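Local coordinates for periplasmic iron-binding protein (Synechocystis sp., PDB 2VOZ) that binds ferric iron in the periplasm, probably as a substrate-binding subunit of an ABC transporter that imports the metal, at residues Arg42-Phe54 and Ala280-Phe294. Residues are numbered along the deposited sequence; the frame is centred on the assembly and turned at random.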
# COMPACT_ATOMS: atom_id res chain seq x y z
N ARG B 42 7.43 10.81 10.31
CA ARG B 42 6.78 11.27 9.09
C ARG B 42 7.13 10.37 7.92
O ARG B 42 8.31 10.15 7.60
CB ARG B 42 7.24 12.70 8.77
CG ARG B 42 6.81 13.14 7.36
CD ARG B 42 7.98 13.69 6.56
NE ARG B 42 7.70 13.65 5.12
CZ ARG B 42 7.13 14.65 4.45
NH1 ARG B 42 6.76 15.77 5.09
NH2 ARG B 42 6.95 14.54 3.13
N HIS B 43 6.12 9.89 7.22
CA HIS B 43 6.44 9.27 5.94
C HIS B 43 5.27 9.35 5.02
O HIS B 43 4.17 9.01 5.37
CB HIS B 43 6.82 7.81 6.10
CG HIS B 43 7.26 7.17 4.82
ND1 HIS B 43 6.38 6.52 3.98
CD2 HIS B 43 8.47 7.10 4.23
CE1 HIS B 43 7.05 6.05 2.94
NE2 HIS B 43 8.32 6.39 3.06
N TYR B 44 5.55 9.85 3.84
CA TYR B 44 4.60 9.78 2.79
C TYR B 44 5.28 8.93 1.74
O TYR B 44 6.47 9.17 1.43
CB TYR B 44 4.22 11.20 2.41
CG TYR B 44 3.52 11.83 3.61
CD1 TYR B 44 2.15 11.66 3.81
CD2 TYR B 44 4.24 12.52 4.59
CE1 TYR B 44 1.50 12.20 4.94
CE2 TYR B 44 3.60 13.05 5.70
CZ TYR B 44 2.24 12.90 5.86
OH TYR B 44 1.64 13.45 6.97
N ASN B 45 4.58 7.86 1.34
CA ASN B 45 4.97 7.01 0.19
C ASN B 45 5.71 7.87 -0.78
O ASN B 45 6.73 7.52 -1.42
CB ASN B 45 3.70 6.49 -0.52
CG ASN B 45 3.32 5.14 -0.03
OD1 ASN B 45 4.05 4.52 0.78
ND2 ASN B 45 2.17 4.63 -0.50
N THR B 46 5.22 9.08 -0.84
CA THR B 46 5.83 9.99 -1.76
C THR B 46 7.31 10.34 -1.51
O THR B 46 7.94 10.73 -2.45
CB THR B 46 4.91 11.24 -2.04
OG1 THR B 46 4.64 11.97 -0.85
CG2 THR B 46 3.58 10.83 -2.72
N ASP B 47 7.87 10.13 -0.29
CA ASP B 47 9.29 10.44 0.09
C ASP B 47 10.40 9.44 -0.35
O ASP B 47 11.60 9.76 -0.36
CB ASP B 47 9.42 10.44 1.64
CG ASP B 47 8.67 11.54 2.31
OD1 ASP B 47 8.31 12.52 1.66
OD2 ASP B 47 8.45 11.42 3.55
N ASP B 48 10.03 8.22 -0.68
CA ASP B 48 11.12 7.25 -0.99
C ASP B 48 12.04 7.65 -2.15
O ASP B 48 13.23 7.37 -2.09
CB ASP B 48 10.58 5.86 -1.22
CG ASP B 48 9.63 5.43 -0.13
OD1 ASP B 48 9.95 5.64 1.08
OD2 ASP B 48 8.57 4.91 -0.51
N ALA B 49 11.51 8.29 -3.18
CA ALA B 49 12.37 8.72 -4.27
C ALA B 49 13.23 9.91 -3.81
O ALA B 49 14.36 10.09 -4.27
CB ALA B 49 11.56 9.09 -5.52
N LEU B 50 12.70 10.72 -2.88
CA LEU B 50 13.47 11.84 -2.36
C LEU B 50 14.68 11.30 -1.61
O LEU B 50 15.77 11.81 -1.77
CB LEU B 50 12.61 12.73 -1.46
CG LEU B 50 11.33 13.26 -2.08
CD1 LEU B 50 10.58 14.13 -1.04
CD2 LEU B 50 11.61 14.09 -3.38
N TYR B 51 14.49 10.23 -0.83
CA TYR B 51 15.58 9.66 -0.06
C TYR B 51 16.56 8.91 -0.93
O TYR B 51 17.75 9.02 -0.73
CB TYR B 51 15.06 8.74 1.02
CG TYR B 51 14.23 9.44 2.05
CD1 TYR B 51 14.37 10.81 2.29
CD2 TYR B 51 13.32 8.73 2.81
CE1 TYR B 51 13.59 11.47 3.25
CE2 TYR B 51 12.54 9.36 3.79
CZ TYR B 51 12.68 10.71 4.00
OH TYR B 51 11.89 11.33 4.97
N ASP B 52 16.07 8.15 -1.91
CA ASP B 52 16.96 7.43 -2.81
C ASP B 52 17.91 8.32 -3.57
O ASP B 52 19.06 7.93 -3.85
CB ASP B 52 16.15 6.62 -3.83
CG ASP B 52 15.83 5.24 -3.32
OD1 ASP B 52 15.86 5.04 -2.08
OD2 ASP B 52 15.54 4.35 -4.16
N ALA B 53 17.45 9.52 -3.92
CA ALA B 53 18.33 10.46 -4.61
C ALA B 53 19.54 10.80 -3.74
O ALA B 53 20.60 11.13 -4.25
CB ALA B 53 17.60 11.74 -5.03
N PHE B 54 19.36 10.77 -2.42
CA PHE B 54 20.48 11.04 -1.52
C PHE B 54 21.46 9.86 -1.41
O PHE B 54 22.69 10.03 -1.50
CB PHE B 54 19.94 11.37 -0.14
CG PHE B 54 21.02 11.62 0.85
CD1 PHE B 54 21.75 12.81 0.80
CD2 PHE B 54 21.35 10.63 1.79
CE1 PHE B 54 22.79 13.04 1.71
CE2 PHE B 54 22.40 10.85 2.71
CZ PHE B 54 23.12 12.06 2.65
N ALA B 280 25.02 16.03 5.77
CA ALA B 280 24.80 16.11 4.32
C ALA B 280 23.32 15.88 3.97
O ALA B 280 22.77 16.52 3.07
CB ALA B 280 25.69 15.09 3.60
N PHE B 281 22.70 14.97 4.71
CA PHE B 281 21.30 14.68 4.52
C PHE B 281 20.46 15.90 4.88
O PHE B 281 19.58 16.27 4.11
CB PHE B 281 20.86 13.47 5.34
CG PHE B 281 19.41 13.16 5.15
CD1 PHE B 281 18.97 12.55 3.97
CD2 PHE B 281 18.49 13.49 6.13
CE1 PHE B 281 17.64 12.24 3.78
CE2 PHE B 281 17.12 13.18 5.93
CZ PHE B 281 16.72 12.59 4.76
N LEU B 282 20.72 16.54 6.03
CA LEU B 282 19.98 17.77 6.40
C LEU B 282 20.14 18.83 5.33
O LEU B 282 19.17 19.48 4.93
CB LEU B 282 20.41 18.34 7.76
CG LEU B 282 20.14 17.44 8.99
CD1 LEU B 282 20.67 18.20 10.17
CD2 LEU B 282 18.63 17.11 9.11
N GLU B 283 21.35 18.98 4.82
CA GLU B 283 21.59 19.95 3.72
C GLU B 283 20.77 19.62 2.48
O GLU B 283 20.21 20.52 1.81
CB GLU B 283 23.09 20.05 3.37
CG GLU B 283 23.85 20.67 4.56
CD GLU B 283 25.38 20.66 4.44
OE1 GLU B 283 25.94 19.98 3.54
OE2 GLU B 283 26.00 21.33 5.30
N TYR B 284 20.72 18.33 2.15
CA TYR B 284 19.94 17.87 1.03
C TYR B 284 18.44 18.18 1.23
O TYR B 284 17.80 18.68 0.31
CB TYR B 284 20.17 16.38 0.80
CG TYR B 284 19.18 15.76 -0.16
CD1 TYR B 284 19.26 16.02 -1.54
CD2 TYR B 284 18.18 14.89 0.32
CE1 TYR B 284 18.34 15.46 -2.42
CE2 TYR B 284 17.25 14.31 -0.56
CZ TYR B 284 17.36 14.59 -1.92
OH TYR B 284 16.42 14.00 -2.77
N LEU B 285 17.89 17.89 2.41
CA LEU B 285 16.49 18.18 2.66
C LEU B 285 16.17 19.67 2.52
O LEU B 285 15.01 20.03 2.30
CB LEU B 285 16.14 17.74 4.08
CG LEU B 285 15.84 16.27 4.36
CD1 LEU B 285 15.20 16.22 5.74
CD2 LEU B 285 14.90 15.67 3.33
N ALA B 286 17.19 20.52 2.70
CA ALA B 286 17.02 21.98 2.53
C ALA B 286 17.23 22.45 1.08
O ALA B 286 17.10 23.64 0.77
CB ALA B 286 17.98 22.74 3.44
N SER B 287 17.56 21.54 0.18
CA SER B 287 17.76 21.92 -1.22
C SER B 287 16.43 22.19 -1.94
O SER B 287 15.36 21.68 -1.50
CB SER B 287 18.59 20.84 -1.93
OG SER B 287 17.80 19.70 -2.17
N ASP B 288 16.45 22.96 -3.03
CA ASP B 288 15.18 23.32 -3.69
C ASP B 288 14.40 22.14 -4.21
O ASP B 288 13.17 22.12 -4.11
CB ASP B 288 15.44 24.28 -4.87
CG ASP B 288 15.93 25.64 -4.44
OD1 ASP B 288 15.95 25.96 -3.23
OD2 ASP B 288 16.30 26.41 -5.36
N ASP B 289 15.13 21.18 -4.79
CA ASP B 289 14.55 19.97 -5.42
C ASP B 289 13.77 19.20 -4.34
O ASP B 289 12.56 18.95 -4.43
CB ASP B 289 15.71 19.07 -5.91
CG ASP B 289 16.16 19.41 -7.32
OD1 ASP B 289 15.72 20.46 -7.88
OD2 ASP B 289 16.97 18.62 -7.88
N ALA B 290 14.48 18.88 -3.26
CA ALA B 290 13.91 18.07 -2.18
C ALA B 290 12.81 18.86 -1.46
O ALA B 290 11.76 18.31 -1.15
CB ALA B 290 14.99 17.68 -1.23
N GLN B 291 13.05 20.13 -1.17
CA GLN B 291 12.03 20.94 -0.46
C GLN B 291 10.68 20.92 -1.16
O GLN B 291 9.61 20.83 -0.49
CB GLN B 291 12.46 22.41 -0.39
CG GLN B 291 13.39 22.73 0.75
CD GLN B 291 12.63 22.85 2.06
OE1 GLN B 291 11.82 23.75 2.22
NE2 GLN B 291 12.89 21.91 2.99
N ARG B 292 10.70 21.00 -2.48
CA ARG B 292 9.44 21.15 -3.20
C ARG B 292 8.56 19.95 -2.92
O ARG B 292 7.40 20.08 -2.56
CB ARG B 292 9.66 21.26 -4.69
CG ARG B 292 8.37 21.59 -5.43
CD ARG B 292 8.66 21.73 -6.88
NE ARG B 292 7.43 22.15 -7.57
CZ ARG B 292 7.38 22.40 -8.87
NH1 ARG B 292 8.49 22.29 -9.61
NH2 ARG B 292 6.24 22.80 -9.41
N TYR B 293 9.13 18.76 -3.11
CA TYR B 293 8.28 17.58 -3.02
C TYR B 293 8.11 17.03 -1.61
O TYR B 293 7.13 16.34 -1.35
CB TYR B 293 8.79 16.52 -3.98
CG TYR B 293 8.70 17.02 -5.40
CD1 TYR B 293 7.47 17.34 -5.98
CD2 TYR B 293 9.86 17.26 -6.12
CE1 TYR B 293 7.39 17.84 -7.27
CE2 TYR B 293 9.80 17.76 -7.42
CZ TYR B 293 8.55 18.05 -7.98
OH TYR B 293 8.51 18.54 -9.27
N PHE B 294 9.05 17.36 -0.73
CA PHE B 294 8.93 17.01 0.65
C PHE B 294 7.71 17.76 1.22
O PHE B 294 6.85 17.18 1.87
CB PHE B 294 10.21 17.38 1.36
CG PHE B 294 10.40 16.69 2.65
CD1 PHE B 294 10.54 17.44 3.83
CD2 PHE B 294 10.47 15.30 2.72
CE1 PHE B 294 10.76 16.80 5.07
CE2 PHE B 294 10.69 14.64 3.94
CZ PHE B 294 10.82 15.37 5.12
O HOH W 1 4.89 17.49 3.83
O HOH W 2 6.65 13.68 -0.17
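In this periplasmic solute-binding fold, Arg42, just before the iron ligands His43 and Tyr44, and helix 48-54 after them pack on helices 275-285 and 288-297. The Arg42 guanidinium lies flat on the Phe294 ring in a cation-pi stack, CZ 3.8 Å from the ring centroid and the planes 21° apart; the edge of the Tyr44 ring, at CD2, comes over the opposite face. In a side-on salt bridge Asp47 OD2 takes Arg42 NE at 2.8 Å and Asp47 OD1 takes Arg42 NH2. Arg42 NH2 also reaches Phe294 O at 2.9 Å, an acceptor lying out of the guanidinium plane. These bonds fix the rotation of the buried guanidinium. A water links Thr46 OG1 and Asp47 OD1 to Tyr293 O. Leu50 is a knob among Tyr284, Ala290, Tyr293 and Phe294, its CD1 at the edge of the Phe294 ring. Farther on, Tyr284 OH hydrogen-bonds Tyr293 OH of the second subunit. Phe54 receives the edge of Phe281 on its face, planes at 80°, and Phe54 CB in turn sits over the Tyr284 ring. Tyr51 and Phe281 continue inward to Leu38 of strand 35-40 and Val57 of strand 56-61.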